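Long-range contact in L-asparaginase 1 (Escherichia coli, PDB 6NXC), which catalyses the hydrolysis of L-asparagine to L-aspartate and ammonium, as an allosteric, cytoplasmic homotetramer: residues B[264-278]-B[300-313]. The protein carries 1 engineered substitution. Numbering follows the deposited sequence.
Sequences VGNAPQNKAFLQELQ and MGGYATGNALAHAG. With EDO (1,2-ethanediol), chain C.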
ATOM      1  N   VAL B 264      17.636 -13.778  -1.138  1.00 15.26           N
ATOM      2  CA  VAL B 264      17.015 -15.140  -0.978  1.00 15.60           C
ATOM      3  C   VAL B 264      18.028 -16.075  -0.275  1.00 16.88           C
ATOM      4  O   VAL B 264      17.913 -17.339  -0.342  1.00 19.28           O
ATOM      5  CB  VAL B 264      16.465 -15.679  -2.295  1.00 18.15           C
ATOM      6  CG1 VAL B 264      15.404 -14.788  -2.847  1.00 18.67           C
ATOM      7  CG2 VAL B 264      17.532 -15.959  -3.346  1.00 20.95           C
ATOM      8  N   GLY B 265      18.949 -15.530   0.472  1.00 16.82           N
ATOM      9  CA  GLY B 265      19.754 -16.293   1.464  1.00 15.56           C
ATOM     10  C   GLY B 265      21.216 -16.373   1.042  1.00 17.96           C
ATOM     11  O   GLY B 265      21.826 -17.376   1.191  1.00 26.55           O
ATOM     12  N   ASN B 266      21.785 -15.305   0.512  1.00 20.50           N
ATOM     13  CA  ASN B 266      23.171 -15.355   0.024  1.00 18.54           C
ATOM     14  C   ASN B 266      24.126 -14.717   1.018  1.00 21.95           C
ATOM     15  O   ASN B 266      23.760 -13.810   1.734  1.00 17.06           O
ATOM     16  CB  ASN B 266      23.313 -14.686  -1.327  1.00 19.68           C
ATOM     17  CG  ASN B 266      22.445 -15.315  -2.388  1.00 23.90           C
ATOM     18  OD1 ASN B 266      22.554 -16.502  -2.666  1.00 24.16           O
ATOM     19  ND2 ASN B 266      21.577 -14.519  -2.980  1.00 20.93           N
ATOM     20  N   ALA B 267      25.370 -15.167   1.008  1.00 21.87           N
ATOM     21  CA  ALA B 267      26.379 -14.732   1.977  1.00 25.55           C
ATOM     22  C   ALA B 267      27.730 -14.763   1.273  1.00 23.09           C
ATOM     23  O   ALA B 267      27.774 -15.272   0.159  1.00 21.88           O
ATOM     24  CB  ALA B 267      26.266 -15.557   3.234  1.00 30.35           C
ATOM     25  N   PRO B 268      28.763 -14.051   1.753  1.00 25.36           N
ATOM     26  CA  PRO B 268      30.084 -14.061   1.082  1.00 31.41           C
ATOM     27  C   PRO B 268      30.623 -15.489   0.892  1.00 31.67           C
ATOM     28  O   PRO B 268      30.304 -16.380   1.688  1.00 31.49           O
ATOM     29  CB  PRO B 268      31.021 -13.229   1.994  1.00 34.56           C
ATOM     30  CG  PRO B 268      30.104 -12.480   2.887  1.00 32.32           C
ATOM     31  CD  PRO B 268      28.815 -13.275   3.009  1.00 24.46           C
ATOM     32  N   GLN B 269      31.278 -15.769  -0.249  1.00 38.56           N
ATOM     33  CA  GLN B 269      31.697 -17.152  -0.641  1.00 49.41           C
ATOM     34  C   GLN B 269      33.089 -17.503  -0.083  1.00 51.50           C
ATOM     35  O   GLN B 269      33.528 -18.658  -0.361  1.00 50.89           O
ATOM     36  CB  GLN B 269      31.685 -17.342  -2.164  1.00 62.58           C
ATOM     37  CG  GLN B 269      30.310 -17.668  -2.747  1.00 66.77           C
ATOM     38  CD  GLN B 269      29.866 -19.096  -2.540  1.00 74.25           C
ATOM     39  OE1 GLN B 269      28.860 -19.370  -1.883  1.00 80.18           O
ATOM     40  NE2 GLN B 269      30.614 -20.023  -3.112  1.00 75.65           N
ATOM     41  N   ASN B 270      33.706 -16.571   0.665  1.00 48.11           N
ATOM     42  CA  ASN B 270      35.010 -16.646   1.414  1.00 62.71           C
ATOM     43  C   ASN B 270      35.240 -18.028   2.072  1.00 55.43           C
ATOM     44  O   ASN B 270      34.384 -18.494   2.849  1.00 42.29           O
ATOM     45  CB  ASN B 270      35.097 -15.540   2.485  1.00 58.45           C
ATOM     46  CG  ASN B 270      36.237 -15.730   3.479  1.00 69.93           C
ATOM     47  OD1 ASN B 270      36.096 -15.516   4.696  1.00 58.47           O
ATOM     48  ND2 ASN B 270      37.401 -16.110   2.971  1.00 87.34           N
ATOM     49  N   LYS B 271      36.404 -18.639   1.856  1.00 56.02           N
ATOM     50  CA  LYS B 271      36.737 -19.973   2.426  1.00 47.50           C
ATOM     51  C   LYS B 271      36.779 -19.946   3.952  1.00 40.48           C
ATOM     52  O   LYS B 271      36.289 -20.940   4.507  1.00 37.01           O
ATOM     53  CB  LYS B 271      38.021 -20.536   1.827  1.00 57.95           C
ATOM     54  CG  LYS B 271      37.831 -21.056   0.413  1.00 65.34           C
ATOM     55  CD  LYS B 271      39.071 -21.667  -0.174  1.00 70.34           C
ATOM     56  CE  LYS B 271      39.144 -21.478  -1.672  1.00 77.49           C
ATOM     57  NZ  LYS B 271      40.456 -21.934  -2.187  1.00 88.94           N
ATOM     58  N   ALA B 272      37.359 -18.941   4.626  1.00 40.52           N
ATOM     59  CA  ALA B 272      37.431 -18.952   6.109  1.00 44.70           C
ATOM     60  C   ALA B 272      36.011 -18.946   6.675  1.00 44.70           C
ATOM     61  O   ALA B 272      35.749 -19.542   7.759  1.00 36.59           O
ATOM     62  CB  ALA B 272      38.223 -17.794   6.681  1.00 50.81           C
ATOM     63  N   PHE B 273      35.142 -18.223   5.984  1.00 42.76           N
ATOM     64  CA  PHE B 273      33.763 -17.946   6.440  1.00 45.37           C
ATOM     65  C   PHE B 273      33.009 -19.271   6.403  1.00 28.59           C
ATOM     66  O   PHE B 273      32.502 -19.648   7.496  1.00 39.35           O
ATOM     67  CB  PHE B 273      33.129 -16.857   5.571  1.00 47.83           C
ATOM     68  CG  PHE B 273      31.908 -16.297   6.224  1.00 52.71           C
ATOM     69  CD1 PHE B 273      32.024 -15.302   7.173  1.00 54.92           C
ATOM     70  CD2 PHE B 273      30.666 -16.861   5.971  1.00 61.20           C
ATOM     71  CE1 PHE B 273      30.895 -14.844   7.832  1.00 64.56           C
ATOM     72  CE2 PHE B 273      29.541 -16.406   6.633  1.00 56.66           C
ATOM     73  CZ  PHE B 273      29.656 -15.394   7.553  1.00 60.99           C
ATOM     74  N   LEU B 274      33.032 -19.941   5.250  1.00 33.74           N
ATOM     75  CA  LEU B 274      32.394 -21.242   4.938  1.00 36.44           C
ATOM     76  C   LEU B 274      32.983 -22.331   5.832  1.00 41.83           C
ATOM     77  O   LEU B 274      32.222 -23.213   6.316  1.00 33.94           O
ATOM     78  CB  LEU B 274      32.521 -21.604   3.456  1.00 38.76           C
ATOM     79  CG  LEU B 274      31.648 -20.783   2.491  1.00 52.10           C
ATOM     80  CD1 LEU B 274      32.021 -21.013   1.018  1.00 46.02           C
ATOM     81  CD2 LEU B 274      30.166 -21.099   2.718  1.00 49.01           C
ATOM     82  N   GLN B 275      34.292 -22.291   6.039  1.00 36.25           N
ATOM     83  CA  GLN B 275      34.976 -23.240   6.944  1.00 39.12           C
ATOM     84  C   GLN B 275      34.499 -23.020   8.384  1.00 27.27           C
ATOM     85  O   GLN B 275      34.209 -24.055   8.988  1.00 30.26           O
ATOM     86  CB  GLN B 275      36.510 -23.137   6.809  1.00 38.47           C
ATOM     87  CG  GLN B 275      37.063 -23.897   5.608  1.00 49.98           C
ATOM     88  CD  GLN B 275      38.572 -23.863   5.653  1.00 51.94           C
ATOM     89  OE1 GLN B 275      39.186 -22.843   5.384  1.00 53.04           O
ATOM     90  NE2 GLN B 275      39.179 -24.968   6.044  1.00 49.19           N
ATOM     91  N   GLU B 276      34.399 -21.777   8.905  1.00 35.19           N
ATOM     92  CA  GLU B 276      33.923 -21.488  10.295  1.00 30.35           C
ATOM     93  C   GLU B 276      32.475 -21.995  10.386  1.00 35.46           C
ATOM     94  O   GLU B 276      32.063 -22.585  11.447  1.00 30.21           O
ATOM     95  CB  GLU B 276      33.965 -20.011  10.747  1.00 34.77           C
ATOM     96  CG  GLU B 276      35.327 -19.406  11.030  1.00 37.55           C
ATOM     97  CD  GLU B 276      36.246 -20.306  11.852  1.00 54.46           C
ATOM     98  OE1 GLU B 276      35.794 -20.797  12.951  1.00 52.57           O
ATOM     99  OE2 GLU B 276      37.398 -20.563  11.371  1.00 58.36           O
ATOM    100  N   LEU B 277      31.693 -21.810   9.331  1.00 31.51           N
ATOM    101  CA  LEU B 277      30.269 -22.295   9.383  1.00 32.70           C
ATOM    102  C   LEU B 277      30.216 -23.802   9.398  1.00 28.87           C
ATOM    103  O   LEU B 277      29.378 -24.395  10.123  1.00 29.96           O
ATOM    104  CB  LEU B 277      29.429 -21.777   8.201  1.00 31.06           C
ATOM    105  CG  LEU B 277      29.146 -20.292   8.312  1.00 40.66           C
ATOM    106  CD1 LEU B 277      28.567 -19.777   7.015  1.00 41.14           C
ATOM    107  CD2 LEU B 277      28.219 -20.059   9.500  1.00 40.14           C
ATOM    108  N   GLN B 278      30.990 -24.433   8.539  1.00 26.00           N
ATOM    109  CA  GLN B 278      31.047 -25.891   8.504  1.00 32.75           C
ATOM    110  C   GLN B 278      31.582 -26.426   9.849  1.00 30.86           C
ATOM    111  O   GLN B 278      31.122 -27.456  10.256  1.00 28.76           O
ATOM    112  CB  GLN B 278      31.926 -26.304   7.331  1.00 41.44           C
ATOM    113  CG  GLN B 278      32.227 -27.793   7.322  1.00 47.80           C
ATOM    114  CD  GLN B 278      31.597 -28.444   6.128  1.00 60.84           C
ATOM    115  OE1 GLN B 278      32.220 -28.542   5.061  1.00 70.65           O
ATOM    116  NE2 GLN B 278      30.339 -28.828   6.297  1.00 50.24           N
ATOM    117  N   MET B 300      18.565 -21.251  -1.272  1.00 31.44           N
ATOM    118  CA  MET B 300      20.032 -21.152  -1.381  1.00 34.61           C
ATOM    119  C   MET B 300      20.563 -21.679  -2.729  1.00 41.77           C
ATOM    120  O   MET B 300      19.875 -22.547  -3.384  1.00 48.28           O
ATOM    121  CB  MET B 300      20.667 -21.909  -0.225  1.00 36.18           C
ATOM    122  CG  MET B 300      20.652 -21.075   1.037  1.00 44.77           C
ATOM    123  SD  MET B 300      21.075 -22.087   2.470  1.00 38.73           S
ATOM    124  CE  MET B 300      19.599 -23.052   2.605  1.00 38.25           C
ATOM    125  N   GLY B 301      21.704 -21.102  -3.142  1.00 43.61           N
ATOM    126  CA  GLY B 301      22.639 -21.673  -4.131  1.00 46.40           C
ATOM    127  C   GLY B 301      22.413 -21.143  -5.531  1.00 47.66           C
ATOM    128  O   GLY B 301      22.958 -21.772  -6.470  1.00 50.68           O
ATOM    129  N   GLY B 302      21.644 -20.052  -5.676  1.00 41.65           N
ATOM    130  CA  GLY B 302      20.976 -19.709  -6.955  1.00 43.75           C
ATOM    131  C   GLY B 302      21.887 -18.901  -7.872  1.00 44.27           C
ATOM    132  O   GLY B 302      21.627 -18.885  -9.098  1.00 43.66           O
ATOM    133  N   TYR B 303      22.928 -18.276  -7.313  1.00 42.42           N
ATOM    134  CA  TYR B 303      23.741 -17.221  -7.987  1.00 39.89           C
ATOM    135  C   TYR B 303      25.236 -17.590  -8.003  1.00 43.28           C
ATOM    136  O   TYR B 303      26.037 -16.652  -8.316  1.00 37.83           O
ATOM    137  CB  TYR B 303      23.485 -15.855  -7.333  1.00 37.15           C
ATOM    138  CG  TYR B 303      22.018 -15.510  -7.350  1.00 38.50           C
ATOM    139  CD1 TYR B 303      21.420 -14.891  -8.468  1.00 32.07           C
ATOM    140  CD2 TYR B 303      21.201 -15.955  -6.304  1.00 35.26           C
ATOM    141  CE1 TYR B 303      20.045 -14.633  -8.488  1.00 31.74           C
ATOM    142  CE2 TYR B 303      19.838 -15.712  -6.324  1.00 38.59           C
ATOM    143  CZ  TYR B 303      19.252 -15.051  -7.415  1.00 34.75           C
ATOM    144  OH  TYR B 303      17.883 -14.884  -7.432  1.00 34.29           O
ATOM    145  N   ALA B 304      25.598 -18.865  -7.724  1.00 48.71           N
ATOM    146  CA  ALA B 304      26.907 -19.521  -8.048  1.00 48.89           C
ATOM    147  C   ALA B 304      26.691 -21.033  -8.268  1.00 51.46           C
ATOM    148  O   ALA B 304      25.619 -21.534  -7.861  1.00 48.05           O
ATOM    149  CB  ALA B 304      27.943 -19.262  -6.983  1.00 42.07           C
ATOM    150  N   THR B 305      27.686 -21.743  -8.838  1.00 59.68           N
ATOM    151  CA  THR B 305      27.535 -23.084  -9.494  1.00 61.77           C
ATOM    152  C   THR B 305      27.029 -24.163  -8.521  1.00 72.21           C
ATOM    153  O   THR B 305      26.110 -24.921  -8.908  1.00 83.31           O
ATOM    154  CB  THR B 305      28.822 -23.586 -10.176  1.00 63.53           C
ATOM    155  OG1 THR B 305      29.965 -23.206  -9.402  1.00 54.47           O
ATOM    156  CG2 THR B 305      28.967 -23.092 -11.605  1.00 61.66           C
ATOM    157  N   GLY B 306      27.614 -24.273  -7.329  1.00 67.04           N
ATOM    158  CA  GLY B 306      27.261 -25.344  -6.381  1.00 63.01           C
ATOM    159  C   GLY B 306      26.076 -24.945  -5.522  1.00 62.77           C
ATOM    160  O   GLY B 306      25.121 -24.335  -6.053  1.00 65.77           O
ATOM    161  N   ASN B 307      26.130 -25.307  -4.242  1.00 56.71           N
ATOM    162  CA  ASN B 307      25.234 -24.802  -3.169  1.00 57.57           C
ATOM    163  C   ASN B 307      26.095 -24.766  -1.897  1.00 49.69           C
ATOM    164  O   ASN B 307      26.032 -25.738  -1.130  1.00 45.45           O
ATOM    165  CB  ASN B 307      23.945 -25.635  -3.072  1.00 53.37           C
ATOM    166  N   ALA B 308      26.872 -23.695  -1.708  1.00 40.51           N
ATOM    167  CA  ALA B 308      28.040 -23.626  -0.791  1.00 43.07           C
ATOM    168  C   ALA B 308      27.560 -23.661   0.669  1.00 34.25           C
ATOM    169  O   ALA B 308      28.238 -24.306   1.522  1.00 32.07           O
ATOM    170  CB  ALA B 308      28.827 -22.361  -1.010  1.00 41.56           C
ATOM    171  N   LEU B 309      26.531 -22.886   0.974  1.00 31.41           N
ATOM    172  CA  LEU B 309      26.045 -22.766   2.380  1.00 35.31           C
ATOM    173  C   LEU B 309      25.437 -24.103   2.751  1.00 29.68           C
ATOM    174  O   LEU B 309      25.727 -24.602   3.837  1.00 29.95           O
ATOM    175  CB  LEU B 309      25.045 -21.628   2.546  1.00 35.92           C
ATOM    176  CG  LEU B 309      25.644 -20.225   2.558  1.00 36.81           C
ATOM    177  CD1 LEU B 309      24.508 -19.216   2.465  1.00 37.04           C
ATOM    178  CD2 LEU B 309      26.477 -19.949   3.832  1.00 37.99           C
ATOM    179  N   ALA B 310      24.633 -24.685   1.863  1.00 31.31           N
ATOM    180  CA  ALA B 310      24.027 -26.008   2.090  1.00 37.54           C
ATOM    181  C   ALA B 310      25.131 -27.070   2.260  1.00 39.27           C
ATOM    182  O   ALA B 310      24.994 -27.944   3.163  1.00 36.19           O
ATOM    183  CB  ALA B 310      23.033 -26.340   0.998  1.00 38.46           C
ATOM    184  N   HIS B 311      26.246 -26.981   1.517  1.00 36.81           N
ATOM    185  CA  HIS B 311      27.323 -27.996   1.666  1.00 41.03           C
ATOM    186  C   HIS B 311      28.069 -27.760   2.994  1.00 40.38           C
ATOM    187  O   HIS B 311      28.612 -28.755   3.531  1.00 41.91           O
ATOM    188  CB  HIS B 311      28.155 -28.131   0.379  1.00 50.88           C
ATOM    189  CG  HIS B 311      27.388 -28.832  -0.706  1.00 60.42           C
ATOM    190  ND1 HIS B 311      27.113 -28.242  -1.937  1.00 64.30           N
ATOM    191  CD2 HIS B 311      26.763 -30.038  -0.721  1.00 71.29           C
ATOM    192  CE1 HIS B 311      26.384 -29.065  -2.669  1.00 65.89           C
ATOM    193  NE2 HIS B 311      26.149 -30.168  -1.944  1.00 73.18           N
ATOM    194  N   ALA B 312      27.948 -26.575   3.604  1.00 29.63           N
ATOM    195  CA  ALA B 312      28.510 -26.291   4.936  1.00 32.70           C
ATOM    196  C   ALA B 312      27.559 -26.658   6.073  1.00 29.02           C
ATOM    197  O   ALA B 312      27.861 -26.277   7.187  1.00 31.62           O
ATOM    198  CB  ALA B 312      28.977 -24.862   5.010  1.00 34.44           C
ATOM    199  N   GLY B 313      26.456 -27.323   5.767  1.00 26.91           N
ATOM    200  CA  GLY B 313      25.424 -27.811   6.687  1.00 28.32           C
ATOM    201  C   GLY B 313      24.475 -26.712   7.199  1.00 25.50           C
ATOM    202  O   GLY B 313      23.761 -26.967   8.140  1.00 25.03           O
TER
HETATM  203  C1  EDO C 407      17.182 -12.089  -4.897  1.00 26.42           C
HETATM  204  O1  EDO C 407      16.669 -11.329  -3.852  1.00 21.38           O
HETATM  205  C2  EDO C 407      18.688 -12.333  -4.828  1.00 29.04           C
HETATM  206  O2  EDO C 407      19.136 -12.856  -3.545  1.00 22.56           O
HETATM  207  O   HOH W   1      23.020 -19.107  -0.970  1.00 39.93           O
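Leu309 of helix 308-311 is the bump that fills a hollow lined by Gly265, Ala267, Leu274 and Leu277. Leu309 CD1 lies 3.5 Å from Gly265 O and also meets the methyl of Ala267. Leu309 CD2 sits 3.8 Å from Leu277 CD1 and also touches Leu274 CD2. The methyl of Ala308 meets both Leu274 CD1 and the amide end of Gln269, with Gln269 OE1 3.1 Å from Ala308 CB. Ala312 is the small bump at the far end. Ala312 CB rests 3.9 Å from Leu274 O. Gln278 bends over this spot. CG is anti to the backbone N (chi1 171°), and the turn at chi2 brings the amide over Ala312 CA. There Gln278 NE2 donates to His311 O at 3.3 Å, on a lone pair in the carbonyl plane, with an N-H...O angle of 145°. The oxygen is tilted 27° out of the Gln278 amide plane. An alanine here would lose this bond and is likely to leave His311 O without that donor.

At the other end, the amide of Asn266 stands nearly perpendicular to the Tyr303 ring, with Asn266 ND2 3.6 Å from Tyr303 CD2. Val264 CG2 meets the edge of the same ring at CE2. Val264 N donates to O2 of a 1,2-ethanediol, probably from the crystallisation liquor, which lies beside Asn266 and the Tyr303 ring. A water bridges the segments, donating to Gly265 O and Asn266 OD1 and accepting from Gly301 N. Asn266 ND2 hydrogen-bonds to Asp112 of a neighbouring subunit, a substrate-binding residue. In the C-terminal domain, helix 271-282 packs through Phe273 on helix 243-250. Leu277 and Leu309 both touch strand 286-291 of the parallel sheet, and a Schellman motif at Gly313 ends helix 308-311 just before strand 315-316.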